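Local coordinates for 2-dehydropantoate 2-reductase (Geobacter metallireducens, PDB 3HN2), which probably catalyses the NADPH-dependent reduction of ketopantoate to pantoic acid, the second step of the route from 3-methyl-2-oxobutanoate to pantoate, at residues W189-N194 and P290-L295; P257-D262 and A272-T277. All blocks are in the same frame, centred on the assembly; numbering follows the deposited sequence.

How the contacts relate
Both contacts are buried packing inside the helical C-terminal part of the chain, their centres about 10 Å apart. Contact 1 sets helix 179-200 against helix 290-302 through branched aliphatic side chains, and its second helix also has an exposed, charged side. Contact 2, nearer the centre of the chain, joins the short helix 258-264 to helix 271-284 through a thioether, an aromatic ring and an isoleucine. In sequence, contact 2 is nested within the loop that contact 1 closes. The two share a border: Phe275 of contact 2 touches both Ile191 and Leu295 of contact 1, and Met259 packs on Asn194.

Contact 1. Residues W189-N194 and P290-L295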
loop_
_atom_site.group_PDB
_atom_site.type_symbol
_atom_site.label_atom_id
_atom_site.label_comp_id
_atom_site.label_asym_id
_atom_site.label_seq_id
_atom_site.Cartn_x
_atom_site.Cartn_y
_atom_site.Cartn_z
ATOM N N TRP A 189 -0.032 4.868 -12.563
ATOM C CA TRP A 189 0.814 4.950 -11.381
ATOM C C TRP A 189 2.235 5.389 -11.719
ATOM O O TRP A 189 2.818 6.235 -11.013
ATOM C CB TRP A 189 0.852 3.614 -10.629
ATOM C CG TRP A 189 1.445 3.780 -9.279
ATOM C CD1 TRP A 189 0.781 4.107 -8.125
ATOM C CD2 TRP A 189 2.833 3.684 -8.932
ATOM N NE1 TRP A 189 1.668 4.192 -7.083
ATOM C CE2 TRP A 189 2.934 3.953 -7.545
ATOM C CE3 TRP A 189 3.999 3.391 -9.656
ATOM C CZ2 TRP A 189 4.156 3.933 -6.866
ATOM C CZ3 TRP A 189 5.226 3.378 -8.981
ATOM C CH2 TRP A 189 5.289 3.649 -7.597
ATOM N N ASN A 190 2.788 4.786 -12.777
ATOM C CA ASN A 190 4.199 4.950 -13.141
ATOM C C ASN A 190 4.563 6.340 -13.617
ATOM O O ASN A 190 5.712 6.746 -13.508
ATOM C CB ASN A 190 4.602 3.943 -14.234
ATOM C CG ASN A 190 5.292 2.702 -13.682
ATOM O OD1 ASN A 190 5.293 2.446 -12.471
ATOM N ND2 ASN A 190 5.877 1.916 -14.579
ATOM N N ILE A 191 3.600 7.063 -14.173
ATOM C CA ILE A 191 3.901 8.380 -14.720
ATOM C C ILE A 191 4.048 9.465 -13.630
ATOM O O ILE A 191 5.122 10.065 -13.556
ATOM C CB ILE A 191 3.008 8.747 -15.942
ATOM C CG1 ILE A 191 3.421 7.881 -17.148
ATOM C CG2 ILE A 191 3.128 10.222 -16.287
ATOM C CD1 ILE A 191 2.600 8.086 -18.411
ATOM N N PRO A 192 3.013 9.699 -12.772
ATOM C CA PRO A 192 3.239 10.680 -11.684
ATOM C C PRO A 192 4.384 10.319 -10.747
ATOM O O PRO A 192 5.199 11.171 -10.433
ATOM C CB PRO A 192 1.909 10.692 -10.915
ATOM C CG PRO A 192 1.227 9.425 -11.310
ATOM C CD PRO A 192 1.637 9.169 -12.721
ATOM N N PHE A 193 4.491 9.052 -10.378
ATOM C CA PHE A 193 5.421 8.657 -9.331
ATOM C C PHE A 193 6.845 8.360 -9.791
ATOM O O PHE A 193 7.782 8.910 -9.221
ATOM C CB PHE A 193 4.799 7.575 -8.455
ATOM C CG PHE A 193 3.588 8.059 -7.708
ATOM C CD1 PHE A 193 2.308 7.762 -8.160
ATOM C CD2 PHE A 193 3.728 8.868 -6.575
ATOM C CE1 PHE A 193 1.180 8.228 -7.480
ATOM C CE2 PHE A 193 2.605 9.338 -5.891
ATOM C CZ PHE A 193 1.331 9.023 -6.340
ATOM N N ASN A 194 7.037 7.547 -10.830
ATOM C CA ASN A 194 8.390 7.437 -11.403
ATOM C C ASN A 194 8.881 8.740 -12.054
ATOM O O ASN A 194 10.085 8.938 -12.211
ATOM C CB ASN A 194 8.526 6.258 -12.368
ATOM C CG ASN A 194 8.563 4.926 -11.655
ATOM O OD1 ASN A 194 7.591 4.525 -11.015
ATOM N ND2 ASN A 194 9.685 4.228 -11.766
ATOM N N PRO A 290 -0.643 18.074 -21.397
ATOM C CA PRO A 290 0.393 19.075 -21.107
ATOM C C PRO A 290 1.308 18.706 -19.947
ATOM O O PRO A 290 2.497 19.035 -19.970
ATOM C CB PRO A 290 -0.413 20.334 -20.752
ATOM C CG PRO A 290 -1.814 20.057 -21.200
ATOM C CD PRO A 290 -1.987 18.585 -21.075
ATOM N N ARG A 291 0.760 18.020 -18.948
ATOM C CA ARG A 291 1.514 17.712 -17.735
ATOM C C ARG A 291 2.514 16.589 -17.965
ATOM O O ARG A 291 3.698 16.704 -17.583
ATOM C CB ARG A 291 0.576 17.414 -16.557
ATOM C CG ARG A 291 -0.106 18.663 -16.003
ATOM C CD ARG A 291 -1.061 18.356 -14.836
ATOM N NE ARG A 291 -2.139 19.345 -14.759
ATOM C CZ ARG A 291 -3.276 19.292 -15.455
ATOM N NH1 ARG A 291 -3.516 18.294 -16.300
ATOM N NH2 ARG A 291 -4.181 20.247 -15.316
ATOM N N VAL A 292 2.055 15.521 -18.631
ATOM C CA VAL A 292 2.948 14.415 -19.014
ATOM C C VAL A 292 4.085 14.976 -19.862
ATOM O O VAL A 292 5.251 14.608 -19.670
ATOM C CB VAL A 292 2.204 13.221 -19.685
ATOM C CG1 VAL A 292 3.115 12.006 -19.773
ATOM C CG2 VAL A 292 0.926 12.840 -18.898
ATOM N N GLU A 293 3.776 15.978 -20.676
ATOM C CA GLU A 293 4.757 16.536 -21.602
ATOM C C GLU A 293 5.806 17.321 -20.893
ATOM O O GLU A 293 6.996 17.087 -21.092
ATOM C CB GLU A 293 4.103 17.411 -22.671
ATOM C CG GLU A 293 4.097 16.756 -24.046
ATOM C CD GLU A 293 3.959 17.756 -25.175
ATOM O OE1 GLU A 293 4.827 18.645 -25.297
ATOM O OE2 GLU A 293 2.986 17.644 -25.949
ATOM N N MET A 294 5.350 18.249 -20.058
ATOM C CA MET A 294 6.215 19.034 -19.211
ATOM C C MET A 294 7.103 18.112 -18.383
ATOM O O MET A 294 8.322 18.290 -18.367
ATOM C CB MET A 294 5.366 19.926 -18.314
ATOM C CG MET A 294 6.148 20.940 -17.538
ATOM S SD MET A 294 5.057 22.149 -16.811
ATOM C CE MET A 294 6.173 22.778 -15.565
ATOM N N LEU A 295 6.495 17.100 -17.754
ATOM C CA LEU A 295 7.238 16.106 -16.972
ATOM C C LEU A 295 8.323 15.378 -17.775
ATOM O O LEU A 295 9.498 15.410 -17.393
ATOM C CB LEU A 295 6.278 15.105 -16.331
ATOM C CG LEU A 295 6.776 14.255 -15.151
ATOM C CD1 LEU A 295 7.738 15.014 -14.251
ATOM C CD2 LEU A 295 5.578 13.773 -14.351
#
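Ile191 meets Val292, the pair whose CA atoms are nearest across segments 189-194 and 290-295, 7.5 Å apart. The touch is methyl to methyl: CG2 of Ile191 lies 3.9 Å from CG1 of Val292, and CD1 of Ile191 reaches the same CG1 at 4.2 Å. That valine methyl therefore faces both branches of the isoleucine, and the two side chains cross at about a right angle. In Val292, CG1 is anti to the backbone N (chi1 -168°), which brings this branch to the isoleucine. One turn on, CD2 of Leu295 rests 3.8 Å from the backbone O of Ile191, an apolar methyl against a carbonyl.

The setting is the all-helical C-terminal domain of a ketopantoate reductase, of the 6-phosphogluconate dehydrogenase C-terminal type, in which the long helix 179-200 is packed round by others. Helix 211-229 places Ile220 on Ile191 and Pro192.

Trp189 and Phe193 are buried and do not touch segment 290-295; CD1 of Phe193 sits 3.8 Å above the indole plane of Trp189, offset toward its rim. Helix 290-302 is different on its outer side. Pro290, Arg291, Glu293 and Met294 are exposed there, and Arg291 NH1 forms a salt bridge to Glu223, whose carboxylate also accepts a hydrogen bond from the backbone N of Val292.

Contact 2. Residues P257-D262 and A272-T277; sequences PSMEID and AAIFRT
Met259 reaches Phe275 and Ile274 chiefly with its sulfur. SD lies 4.0 Å from CE2 of Phe275 and 5.4 Å from the ring centroid. It comes in at the rim, 84° off the ring normal and so nearly in the ring plane, which makes this an edge-on Met-aromatic contact. In the methionine, chi1 of -95° lies off the usual staggered positions, chi2 is extended, and the chain bends at chi3 (60°), turning the terminal methyl aside while the sulfur faces the aromatic rim. The same Met259 SD lies 4.2 Å from CD1 of Ile274.

Both helices belong to the helical C-terminal domain of the ketopantoate reductase family. Pro257 occupies the N-cap position of the first helix, and the backbones stay well apart, with 10.2 Å between the CA atoms of Met259 and Ile274. The Phe275 ring also packs on Ala296, while Leu269 and Leu299 touch Met259. Farther from the sulfur, Arg276 forms a salt bridge to Glu300, and Asp262 another to Arg267.

Helix 271-284 makes a wider, pi-type turn here, and the O of Ala272 serves two donors of Thr277. The backbone N of Thr277 binds Ala272 O at 2.8 Å, and Thr277 OG1 donates to that O at 2.9 Å from well above the carbonyl plane.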
loop_
_atom_site.group_PDB
_atom_site.type_symbol
_atom_site.label_atom_id
_atom_site.label_comp_id
_atom_site.label_asym_id
_atom_site.label_seq_id
_atom_site.Cartn_x
_atom_site.Cartn_y
_atom_site.Cartn_z
ATOM N N PRO A 257 10.803 4.908 -5.967
ATOM C CA PRO A 257 10.551 4.190 -7.220
ATOM C C PRO A 257 11.812 3.907 -8.022
ATOM O O PRO A 257 12.847 4.524 -7.782
ATOM C CB PRO A 257 9.662 5.160 -8.006
ATOM C CG PRO A 257 9.030 5.998 -6.989
ATOM C CD PRO A 257 10.060 6.177 -5.923
ATOM N N SER A 258 11.698 2.991 -8.982
ATOM C CA SER A 258 12.832 2.513 -9.779
ATOM C C SER A 258 13.614 3.619 -10.478
ATOM O O SER A 258 14.844 3.592 -10.481
ATOM C CB SER A 258 12.362 1.476 -10.800
ATOM O OG SER A 258 11.340 2.003 -11.630
ATOM N N MET A 259 12.895 4.595 -11.038
ATOM C CA MET A 259 13.496 5.713 -11.770
ATOM C C MET A 259 14.323 6.652 -10.898
ATOM O O MET A 259 15.345 7.175 -11.348
ATOM C CB MET A 259 12.423 6.520 -12.499
ATOM C CG MET A 259 12.208 6.137 -13.955
ATOM S SD MET A 259 11.350 7.440 -14.868
ATOM C CE MET A 259 12.504 8.763 -14.661
ATOM N N GLU A 260 13.869 6.869 -9.664
ATOM C CA GLU A 260 14.590 7.690 -8.695
ATOM C C GLU A 260 15.900 7.010 -8.281
ATOM O O GLU A 260 16.939 7.667 -8.170
ATOM C CB GLU A 260 13.709 7.971 -7.470
ATOM C CG GLU A 260 14.384 8.837 -6.397
ATOM C CD GLU A 260 13.489 9.164 -5.210
ATOM O OE1 GLU A 260 12.354 8.644 -5.129
ATOM O OE2 GLU A 260 13.938 9.947 -4.346
ATOM N N ILE A 261 15.834 5.697 -8.069
ATOM C CA ILE A 261 17.000 4.877 -7.727
ATOM C C ILE A 261 18.039 4.927 -8.850
ATOM O O ILE A 261 19.232 5.100 -8.592
ATOM C CB ILE A 261 16.592 3.400 -7.408
ATOM C CG1 ILE A 261 15.603 3.331 -6.231
ATOM C CG2 ILE A 261 17.821 2.514 -7.148
ATOM C CD1 ILE A 261 16.106 3.929 -4.914
ATOM N N ASP A 262 17.567 4.810 -10.089
ATOM C CA ASP A 262 18.419 4.920 -11.273
ATOM C C ASP A 262 19.079 6.301 -11.401
ATOM O O ASP A 262 20.231 6.406 -11.830
ATOM C CB ASP A 262 17.617 4.598 -12.537
ATOM C CG ASP A 262 17.211 3.134 -12.627
ATOM O OD1 ASP A 262 18.018 2.254 -12.260
ATOM O OD2 ASP A 262 16.080 2.862 -13.085
ATOM N N ALA A 272 11.775 7.078 -22.582
ATOM C CA ALA A 272 11.197 6.738 -23.887
ATOM C C ALA A 272 9.936 5.887 -23.755
ATOM O O ALA A 272 8.862 6.295 -24.206
ATOM C CB ALA A 272 12.231 6.064 -24.761
ATOM N N ALA A 273 10.051 4.750 -23.074
ATOM C CA ALA A 273 8.932 3.809 -22.920
ATOM C C ALA A 273 7.832 4.262 -21.948
ATOM O O ALA A 273 6.646 4.090 -22.235
ATOM C CB ALA A 273 9.453 2.444 -22.524
ATOM N N ILE A 274 8.216 4.831 -20.809
ATOM C CA ILE A 274 7.235 5.282 -19.816
ATOM C C ILE A 274 6.490 6.563 -20.245
ATOM O O ILE A 274 5.275 6.675 -20.045
ATOM C CB ILE A 274 7.874 5.425 -18.396
ATOM C CG1 ILE A 274 8.416 4.073 -17.913
ATOM C CG2 ILE A 274 6.868 5.954 -17.378
ATOM C CD1 ILE A 274 9.441 4.181 -16.792
ATOM N N PHE A 275 7.205 7.503 -20.865
ATOM C CA PHE A 275 6.650 8.833 -21.144
ATOM C C PHE A 275 6.444 9.155 -22.621
ATOM O O PHE A 275 5.343 9.531 -23.020
ATOM C CB PHE A 275 7.530 9.922 -20.533
ATOM C CG PHE A 275 7.524 9.953 -19.040
ATOM C CD1 PHE A 275 6.638 10.777 -18.357
ATOM C CD2 PHE A 275 8.432 9.196 -18.309
ATOM C CE1 PHE A 275 6.647 10.835 -16.966
ATOM C CE2 PHE A 275 8.442 9.239 -16.915
ATOM C CZ PHE A 275 7.545 10.059 -16.247
ATOM N N ARG A 276 7.499 9.038 -23.424
ATOM C CA ARG A 276 7.444 9.532 -24.807
ATOM C C ARG A 276 6.579 8.676 -25.733
ATOM O O ARG A 276 5.902 9.212 -26.612
ATOM C CB ARG A 276 8.844 9.768 -25.389
ATOM C CG ARG A 276 9.566 10.987 -24.808
ATOM C CD ARG A 276 8.878 12.290 -25.216
ATOM N NE ARG A 276 9.466 13.472 -24.589
ATOM C CZ ARG A 276 8.882 14.668 -24.553
ATOM N NH1 ARG A 276 7.693 14.834 -25.117
ATOM N NH2 ARG A 276 9.484 15.700 -23.955
ATOM N N THR A 277 6.586 7.363 -25.499
ATOM C CA THR A 277 5.721 6.412 -26.222
ATOM C C THR A 277 4.216 6.603 -25.920
ATOM O O THR A 277 3.426 6.686 -26.866
ATOM C CB THR A 277 6.170 4.922 -26.023
ATOM O OG1 THR A 277 7.563 4.786 -26.333
ATOM C CG2 THR A 277 5.377 3.987 -26.904
#